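Beta-N-acetylhexosaminidase (Thermotoga neapolitana, PDB 5BZA) probably hydrolyses terminal non-reducing N-acetyl-D-hexosamine residues in N-acetyl-beta-D-hexosaminides, as a glycoside hydrolase of family 3. Local coordinates at residues Ala332-Met338 / Arg442-His448; Val404-Ser408 / Asp435-Phe439. One frame throughout, in Å; residues are numbered along the deposited sequence.

Overall arrangement
Both contacts lie in the smaller C-terminal part of the chain, well away from the parallel barrel sheet of the N-terminal domain, and their centres are about 12 Å apart. Contact 1 is an outer strand pair of the mixed sheet. It is partly buried, rests on backbone hydrogen bonds and ends at a cadmium ion, near which the second subunit packs. Contact 2 is buried and made by loops, the one after strand 399-404 and the one leading to strand 443-446. There a carboxylate and phenylalanine rings do the work. Strand 443-446 links the two: Ile446 packs on Ala436, and Val444 packs on Phe439.

Contact 1 of 2, residues Ala332-Met338 / Arg442-His448; sequences AIECTRM and RSVVITH. With CD (cadmium ion), chain M.
Glu334 and Ile446 form the antiparallel hydrogen-bonded pair that sets the register. Glu334 N gives a nearly straight bond to Ile446 O (2.9 Å), in the carbonyl plane. Ile446 N returns one to Glu334 O. Next to them Cys335 and Val445 are a non-hydrogen-bonded pair. Thr336 N then binds Val444 O at 2.9 Å.

Past this point a side chain takes over from the backbone. Thr336 OG1 sits between the backbone N and the carbonyl carbon (chi1 61°) and accepts from Val444 N (2.9 Å, 173° at the hydrogen). A water joins Thr336 OG1, Ser443 OG and Arg337 O.

Apolar contacts lie on the face that carries Cys335 and Val445. Met338 bends at chi2 and brings CE tightly against Val445 CG2, at 3.5 Å. Val445 CG2 also touches Cys335 CB. Cys335 SG forms a disulfide with Cys466.

At the other end the His448 ring is used along its edge. Ala332 O lies near the ring plane, 2.5 Å from His448 ND1, a very short hydrogen bond. Glu334 OE2 approaches His448 CE1 at 3.4 Å, with the carboxylate and ring planes 57° apart. Ile446 CG2 lies over one ring face, toward its rim. His448 NE2 binds the cadmium ion at 2.7 Å. Lys86 of the second subunit packs on Glu334 and His448.

Glu334 and His448, probably with Lys86 of the second subunit, belong to a zinc site seen in this protein; here His448 holds cadmium. The very short ND1 bond, doubtful in length, would probably help hold NE2 toward the metal, while the nearby carboxylate probably adds favourable negative charge.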
loop_
_atom_site.group_PDB
_atom_site.type_symbol
_atom_site.label_atom_id
_atom_site.label_comp_id
_atom_site.label_asym_id
_atom_site.label_seq_id
_atom_site.Cartn_x
_atom_site.Cartn_y
_atom_site.Cartn_z
ATOM N N ALA B 332 -7.938 -7.569 -21.332
ATOM C CA ALA B 332 -9.263 -8.097 -21.057
ATOM C C ALA B 332 -10.370 -7.243 -21.660
ATOM O O ALA B 332 -11.571 -7.466 -21.396
ATOM C CB ALA B 332 -9.473 -8.230 -19.573
ATOM N N ILE B 333 -10.005 -6.310 -22.526
ATOM C CA ILE B 333 -11.033 -5.441 -23.066
ATOM C C ILE B 333 -11.484 -5.912 -24.441
ATOM O O ILE B 333 -10.683 -6.279 -25.294
ATOM C CB ILE B 333 -10.535 -3.968 -23.091
ATOM C CG1 ILE B 333 -10.925 -3.347 -21.755
ATOM C CG2 ILE B 333 -11.132 -3.177 -24.258
ATOM C CD1 ILE B 333 -10.130 -2.304 -21.403
ATOM N N GLU B 334 -12.797 -5.959 -24.616
ATOM C CA GLU B 334 -13.378 -6.337 -25.892
ATOM C C GLU B 334 -14.272 -5.211 -26.375
ATOM O O GLU B 334 -14.930 -4.535 -25.561
ATOM C CB GLU B 334 -14.173 -7.635 -25.765
ATOM C CG GLU B 334 -13.473 -8.727 -24.991
ATOM C CD GLU B 334 -14.258 -10.041 -25.039
ATOM O OE1 GLU B 334 -15.254 -10.104 -25.811
ATOM O OE2 GLU B 334 -13.895 -10.999 -24.303
ATOM N N CYS B 335 -14.216 -4.935 -27.673
ATOM C CA CYS B 335 -15.091 -3.919 -28.247
ATOM C C CYS B 335 -15.583 -4.307 -29.630
ATOM O O CYS B 335 -14.810 -4.839 -30.434
ATOM C CB CYS B 335 -14.393 -2.573 -28.323
ATOM S SG CYS B 335 -12.951 -2.635 -29.342
ATOM N N THR B 336 -16.852 -3.993 -29.904
ATOM C CA THR B 336 -17.381 -3.934 -31.278
ATOM C C THR B 336 -16.732 -2.756 -32.039
ATOM O O THR B 336 -16.146 -1.840 -31.419
ATOM C CB THR B 336 -18.924 -3.748 -31.278
ATOM O OG1 THR B 336 -19.262 -2.510 -30.623
ATOM C CG2 THR B 336 -19.603 -4.888 -30.539
ATOM N N ARG B 337 -16.831 -2.753 -33.370
ATOM C CA ARG B 337 -16.229 -1.655 -34.142
ATOM C C ARG B 337 -16.947 -0.294 -33.938
ATOM O O ARG B 337 -18.184 -0.197 -33.992
ATOM C CB ARG B 337 -16.161 -2.006 -35.633
ATOM C CG ARG B 337 -15.649 -0.847 -36.453
ATOM C CD ARG B 337 -14.176 -0.641 -36.036
ATOM N NE ARG B 337 -13.310 0.057 -36.990
ATOM C CZ ARG B 337 -11.981 0.072 -36.892
ATOM N NH1 ARG B 337 -11.388 -0.587 -35.902
ATOM N NH2 ARG B 337 -11.243 0.727 -37.783
ATOM N N MET B 338 -16.144 0.750 -33.729
ATOM C CA MET B 338 -16.632 2.091 -33.412
ATOM C C MET B 338 -16.348 3.146 -34.481
ATOM O O MET B 338 -15.294 3.133 -35.125
ATOM C CB MET B 338 -16.004 2.551 -32.107
ATOM C CG MET B 338 -16.128 1.519 -30.996
ATOM S SD MET B 338 -17.817 1.379 -30.408
ATOM C CE MET B 338 -17.599 0.169 -29.113
ATOM N N ARG B 442 -25.715 -3.127 -31.059
ATOM C CA ARG B 442 -25.341 -1.916 -30.348
ATOM C C ARG B 442 -23.824 -1.791 -30.284
ATOM O O ARG B 442 -23.106 -2.793 -30.393
ATOM C CB ARG B 442 -25.907 -1.930 -28.953
ATOM C CG ARG B 442 -27.405 -2.104 -28.888
ATOM C CD ARG B 442 -28.232 -0.895 -29.287
ATOM N NE ARG B 442 -29.658 -1.172 -29.037
ATOM C CZ ARG B 442 -30.542 -0.240 -28.679
ATOM N NH1 ARG B 442 -30.126 1.027 -28.529
ATOM N NH2 ARG B 442 -31.822 -0.563 -28.454
ATOM N N SER B 443 -23.343 -0.562 -30.111
ATOM C CA SER B 443 -21.929 -0.332 -29.814
ATOM C C SER B 443 -21.606 -0.761 -28.394
ATOM O O SER B 443 -22.100 -0.193 -27.407
ATOM C CB SER B 443 -21.579 1.127 -30.030
ATOM O OG SER B 443 -21.455 1.360 -31.413
ATOM N N VAL B 444 -20.759 -1.766 -28.283
ATOM C CA VAL B 444 -20.582 -2.366 -26.990
ATOM C C VAL B 444 -19.101 -2.538 -26.702
ATOM O O VAL B 444 -18.332 -2.999 -27.567
ATOM C CB VAL B 444 -21.297 -3.740 -26.918
ATOM C CG1 VAL B 444 -21.022 -4.406 -25.580
ATOM C CG2 VAL B 444 -22.828 -3.579 -27.116
ATOM N N VAL B 445 -18.707 -2.161 -25.489
ATOM C CA VAL B 445 -17.349 -2.385 -24.974
ATOM C C VAL B 445 -17.447 -3.241 -23.700
ATOM O O VAL B 445 -18.257 -2.932 -22.809
ATOM C CB VAL B 445 -16.601 -1.038 -24.650
ATOM C CG1 VAL B 445 -15.318 -1.302 -23.849
ATOM C CG2 VAL B 445 -16.258 -0.290 -25.916
ATOM N N ILE B 446 -16.681 -4.332 -23.621
ATOM C CA ILE B 446 -16.685 -5.154 -22.396
ATOM C C ILE B 446 -15.335 -5.048 -21.665
ATOM O O ILE B 446 -14.285 -5.252 -22.286
ATOM C CB ILE B 446 -16.981 -6.661 -22.678
ATOM C CG1 ILE B 446 -18.208 -6.838 -23.593
ATOM C CG2 ILE B 446 -17.183 -7.405 -21.357
ATOM C CD1 ILE B 446 -18.409 -8.271 -24.040
ATOM N N THR B 447 -15.363 -4.732 -20.366
ATOM C CA THR B 447 -14.121 -4.486 -19.621
ATOM C C THR B 447 -13.693 -5.630 -18.720
ATOM O O THR B 447 -12.517 -5.759 -18.412
ATOM C CB THR B 447 -14.204 -3.214 -18.752
ATOM O OG1 THR B 447 -15.258 -3.340 -17.776
ATOM C CG2 THR B 447 -14.411 -2.004 -19.619
ATOM N N HIS B 448 -14.675 -6.412 -18.274
ATOM C CA HIS B 448 -14.525 -7.497 -17.306
ATOM C C HIS B 448 -14.151 -7.008 -15.907
ATOM O O HIS B 448 -13.796 -7.818 -15.039
ATOM C CB HIS B 448 -13.507 -8.543 -17.778
ATOM C CG HIS B 448 -13.872 -9.197 -19.075
ATOM N ND1 HIS B 448 -13.291 -8.850 -20.275
ATOM C CD2 HIS B 448 -14.802 -10.144 -19.364
ATOM C CE1 HIS B 448 -13.813 -9.585 -21.246
ATOM N NE2 HIS B 448 -14.739 -10.361 -20.721
HETATM CD CD CD M . -16.155 -12.238 -22.083
HETATM O O HOH W 1 -19.950 -0.580 -32.305
#

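Contact 2 of 2, residues Val404-Ser408 / Asp435-Phe439; sequences VVNAS and DAKFF
Asp435 reaches from the start of its segment to the turn at Ala407 and Ser408. Its CG stands anti to the carbonyl carbon, beside the backbone N (chi1 -59°), which carries the carboxylate across to the other loop. The two oxygens divide the work. OD1 accepts from Ser408 OG at 3.1 Å, on its anti side and 30° out of the carboxylate plane. OD2 takes a weak but straight bond from Ala407 N, at 3.5 Å. An alanine in place of Asp435 is likely to leave Ser408 OG and Ala407 N without this acceptor and open a gap between the loops.

Ser408 OG also lies against the Phe438 ring, approaching it obliquely at CE2. Lys437 CG sits over one face of that ring, toward its rim. Leu414 of helix 411-418 touches Phe438 as well.

Phe439 carries the apolar half. Ala407 CB meets its edge, near the ring plane, 4.0 Å from Phe439 CZ. Val404 CG1 comes obliquely to the same atom at 4.3 Å. Beyond the two segments, the Phe439 ring meets Tyr427 and is packed by His417 and Leu418.

Asp435 O accepts from Phe438 N at 2.9 Å, within the 3-10 turn that begins before Asp435. The arrangement joins loops following two neighbouring parallel strands, 399-404 and 425-429, at one end of the mixed sheet of the C-terminal alpha/beta domain.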
loop_
_atom_site.group_PDB
_atom_site.type_symbol
_atom_site.label_atom_id
_atom_site.label_comp_id
_atom_site.label_asym_id
_atom_site.label_seq_id
_atom_site.Cartn_x
_atom_site.Cartn_y
_atom_site.Cartn_z
ATOM N N VAL B 404 -22.924 0.096 -17.906
ATOM C CA VAL B 404 -23.985 -0.862 -17.625
ATOM C C VAL B 404 -23.626 -1.836 -16.498
ATOM O O VAL B 404 -22.608 -2.527 -16.546
ATOM C CB VAL B 404 -24.311 -1.657 -18.862
ATOM C CG1 VAL B 404 -25.452 -2.617 -18.566
ATOM C CG2 VAL B 404 -24.628 -0.709 -20.042
ATOM N N VAL B 405 -24.511 -1.895 -15.510
ATOM C CA VAL B 405 -24.475 -2.857 -14.411
ATOM C C VAL B 405 -25.875 -3.535 -14.335
ATOM O O VAL B 405 -26.904 -2.856 -14.520
ATOM C CB VAL B 405 -24.100 -2.162 -13.100
ATOM C CG1 VAL B 405 -24.345 -3.054 -11.900
ATOM C CG2 VAL B 405 -22.636 -1.696 -13.154
ATOM N N ASN B 406 -25.881 -4.874 -14.210
ATOM C CA ASN B 406 -27.084 -5.758 -14.051
ATOM C C ASN B 406 -28.278 -5.356 -14.955
ATOM O O ASN B 406 -29.396 -5.070 -14.503
ATOM C CB ASN B 406 -27.507 -5.900 -12.559
ATOM C CG ASN B 406 -28.432 -4.784 -12.084
ATOM O OD1 ASN B 406 -28.199 -3.622 -12.399
ATOM N ND2 ASN B 406 -29.510 -5.133 -11.381
ATOM N N ALA B 407 -28.024 -5.354 -16.259
ATOM C CA ALA B 407 -29.028 -4.930 -17.223
ATOM C C ALA B 407 -30.140 -5.981 -17.306
ATOM O O ALA B 407 -31.246 -5.700 -17.769
ATOM C CB ALA B 407 -28.390 -4.695 -18.594
ATOM N N SER B 408 -29.831 -7.189 -16.840
ATOM C CA SER B 408 -30.706 -8.349 -16.998
ATOM C C SER B 408 -31.643 -8.590 -15.820
ATOM O O SER B 408 -32.257 -9.656 -15.744
ATOM C CB SER B 408 -29.857 -9.600 -17.234
ATOM O OG SER B 408 -29.141 -9.486 -18.453
ATOM N N ASP B 435 -24.488 -9.727 -19.770
ATOM C CA ASP B 435 -25.383 -8.673 -20.248
ATOM C C ASP B 435 -25.076 -8.334 -21.699
ATOM O O ASP B 435 -25.960 -7.897 -22.423
ATOM C CB ASP B 435 -25.256 -7.378 -19.420
ATOM C CG ASP B 435 -25.550 -7.569 -17.932
ATOM O OD1 ASP B 435 -26.349 -8.463 -17.567
ATOM O OD2 ASP B 435 -24.997 -6.779 -17.125
ATOM N N ALA B 436 -23.861 -8.627 -22.157
ATOM C CA ALA B 436 -23.524 -8.270 -23.530
ATOM C C ALA B 436 -24.483 -8.879 -24.555
ATOM O O ALA B 436 -24.806 -8.224 -25.559
ATOM C CB ALA B 436 -22.083 -8.674 -23.853
ATOM N N LYS B 437 -24.974 -10.098 -24.293
ATOM C CA LYS B 437 -25.924 -10.744 -25.220
ATOM C C LYS B 437 -27.146 -9.858 -25.504
ATOM O O LYS B 437 -27.711 -9.915 -26.589
ATOM C CB LYS B 437 -26.338 -12.138 -24.737
ATOM C CG LYS B 437 -27.366 -12.210 -23.625
ATOM C CD LYS B 437 -27.599 -13.675 -23.194
ATOM C CE LYS B 437 -26.305 -14.508 -23.282
ATOM N NZ LYS B 437 -26.377 -15.828 -22.580
ATOM N N PHE B 438 -27.570 -9.084 -24.506
ATOM C CA PHE B 438 -28.792 -8.291 -24.575
ATOM C C PHE B 438 -28.649 -6.932 -25.278
ATOM O O PHE B 438 -29.532 -6.084 -25.165
ATOM C CB PHE B 438 -29.350 -8.084 -23.159
ATOM C CG PHE B 438 -29.634 -9.376 -22.438
ATOM C CD1 PHE B 438 -30.821 -10.069 -22.680
ATOM C CD2 PHE B 438 -28.728 -9.904 -21.519
ATOM C CE1 PHE B 438 -31.098 -11.266 -22.030
ATOM C CE2 PHE B 438 -29.000 -11.111 -20.865
ATOM C CZ PHE B 438 -30.183 -11.786 -21.119
ATOM N N PHE B 439 -27.560 -6.742 -26.024
ATOM C CA PHE B 439 -27.349 -5.500 -26.782
ATOM C C PHE B 439 -26.909 -5.785 -28.223
ATOM O O PHE B 439 -25.823 -5.354 -28.661
ATOM C CB PHE B 439 -26.322 -4.593 -26.082
ATOM C CG PHE B 439 -26.752 -4.134 -24.720
ATOM C CD1 PHE B 439 -26.534 -4.924 -23.603
ATOM C CD2 PHE B 439 -27.434 -2.939 -24.562
ATOM C CE1 PHE B 439 -26.946 -4.503 -22.348
ATOM C CE2 PHE B 439 -27.849 -2.516 -23.327
ATOM C CZ PHE B 439 -27.607 -3.298 -22.210
#